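Local coordinates for protein 3,4-dihydroxybenzoate decarboxylase (Enterobacter cloacae, PDB 5NY5) that probably catalyses the reversible decarboxylation of 3,4-dihydroxybenzoate to catechol as a metal-binding, prenylated-flavin-dependent enzyme of the UbiD family, at residues A[87-90]-A[91-94]. Numbering follows the deposited sequence.
Sequences GCVP and SKLA
S91 meets V89 across the intervening proline: its OG lies 3.8 Å from CG2 of V89, a loose touch between a hydroxyl and a methyl. Its carbonyl is tied elsewhere, S91 O accepting a hydrogen bond from ND2 of N353. K92 closes the turn, its N giving a weak, bent hydrogen bond to V89 O (3.2 Å, 129° at the hydrogen). The side chains of the same two residues run side by side in the same direction. CG2 of V89 lies against the start of the lysine chain, 3.6 Å from K92 CG, and with CG beside the backbone N and every later torsion extended, the ammonium end leads away from the loop. The principle illustrated is a turn leading into a helix: V89 to K92 form a type I beta turn, with P90 and S91 at its corners and K92 at the N-cap position of helix 93-101, in the UbiD N-terminal region. L93 then repeats the bond one residue on, its N reaching P90 O weakly (3.4 Å) but straighter, at 157°; that oxygen also accepts a hydrogen bond from R79 NH1 of helix 79-84. With chi1 at 179°, CG of L93 swings opposite its own N and carries CD1 to 3.6 Å from C88 SG, while the leucine side chain also touches A82 of helix 79-84 and L333 of helix 324-346.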
ATOM      1  N   GLY A  87      -8.005  -6.469  48.014  1.00 60.12           N
ATOM      2  CA  GLY A  87      -6.748  -6.619  48.718  1.00 62.03           C
ATOM      3  C   GLY A  87      -5.557  -6.908  47.830  1.00 62.64           C
ATOM      4  O   GLY A  87      -4.850  -7.898  48.036  1.00 64.17           O
ATOM      5  N   CYS A  88      -5.320  -6.049  46.840  1.00 64.15           N
ATOM      6  CA  CYS A  88      -4.146  -6.160  45.985  1.00 64.32           C
ATOM      7  C   CYS A  88      -3.909  -4.811  45.324  1.00 61.95           C
ATOM      8  O   CYS A  88      -4.720  -3.890  45.442  1.00 60.22           O
ATOM      9  CB  CYS A  88      -4.312  -7.265  44.938  1.00 66.24           C
ATOM     10  SG  CYS A  88      -5.635  -6.972  43.751  1.00 60.98           S
ATOM     11  N   VAL A  89      -2.783  -4.703  44.627  1.00 62.23           N
ATOM     12  CA  VAL A  89      -2.424  -3.466  43.937  1.00 61.68           C
ATOM     13  C   VAL A  89      -3.158  -3.420  42.602  1.00 60.01           C
ATOM     14  O   VAL A  89      -3.445  -4.474  42.019  1.00 59.83           O
ATOM     15  CB  VAL A  89      -0.903  -3.350  43.756  1.00 63.44           C
ATOM     16  CG1 VAL A  89      -0.209  -3.395  45.108  1.00 65.32           C
ATOM     17  CG2 VAL A  89      -0.383  -4.453  42.853  1.00 64.06           C
ATOM     18  N   PRO A  90      -3.490  -2.233  42.082  1.00 70.25           N
ATOM     19  CA  PRO A  90      -4.304  -2.181  40.856  1.00 62.37           C
ATOM     20  C   PRO A  90      -3.605  -2.730  39.626  1.00 61.12           C
ATOM     21  O   PRO A  90      -4.289  -3.179  38.700  1.00 61.63           O
ATOM     22  CB  PRO A  90      -4.616  -0.684  40.705  1.00 64.07           C
ATOM     23  CG  PRO A  90      -3.539   0.008  41.474  1.00 67.86           C
ATOM     24  CD  PRO A  90      -3.223  -0.892  42.628  1.00 70.81           C
ATOM     25  N   SER A  91      -2.273  -2.710  39.578  1.00 59.44           N
ATOM     26  CA  SER A  91      -1.587  -3.220  38.396  1.00 60.08           C
ATOM     27  C   SER A  91      -1.609  -4.742  38.348  1.00 63.28           C
ATOM     28  O   SER A  91      -1.597  -5.326  37.258  1.00 62.38           O
ATOM     29  CB  SER A  91      -0.150  -2.705  38.353  1.00 61.67           C
ATOM     30  OG  SER A  91       0.601  -3.194  39.449  1.00 70.91           O
ATOM     31  N   LYS A  92      -1.646  -5.397  39.505  1.00 61.32           N
ATOM     32  CA  LYS A  92      -1.723  -6.849  39.589  1.00 62.03           C
ATOM     33  C   LYS A  92      -3.147  -7.345  39.797  1.00 60.69           C
ATOM     34  O   LYS A  92      -3.340  -8.509  40.159  1.00 61.31           O
ATOM     35  CB  LYS A  92      -0.824  -7.359  40.717  1.00 63.91           C
ATOM     36  CG  LYS A  92       0.642  -7.011  40.551  1.00 65.61           C
ATOM     37  CD  LYS A  92       1.465  -7.577  41.693  1.00 71.67           C
ATOM     38  CE  LYS A  92       2.946  -7.279  41.517  1.00 71.13           C
ATOM     39  NZ  LYS A  92       3.777  -7.967  42.546  1.00 75.52           N
ATOM     40  N   LEU A  93      -4.144  -6.490  39.567  1.00 59.02           N
ATOM     41  CA  LEU A  93      -5.525  -6.859  39.859  1.00 57.89           C
ATOM     42  C   LEU A  93      -5.986  -8.029  38.999  1.00 57.85           C
ATOM     43  O   LEU A  93      -6.658  -8.944  39.490  1.00 57.93           O
ATOM     44  CB  LEU A  93      -6.436  -5.649  39.661  1.00 56.33           C
ATOM     45  CG  LEU A  93      -7.932  -5.835  39.904  1.00 55.18           C
ATOM     46  CD1 LEU A  93      -8.184  -6.420  41.279  1.00 55.75           C
ATOM     47  CD2 LEU A  93      -8.653  -4.510  39.752  1.00 53.96           C
ATOM     48  N   ALA A  94      -5.633  -8.023  37.712  1.00 57.89           N
ATOM     49  CA  ALA A  94      -6.053  -9.111  36.835  1.00 58.02           C
ATOM     50  C   ALA A  94      -5.378 -10.421  37.221  1.00 59.62           C
ATOM     51  O   ALA A  94      -5.984 -11.492  37.111  1.00 59.81           O
ATOM     52  CB  ALA A  94      -5.758  -8.758  35.380  1.00 57.94           C
TER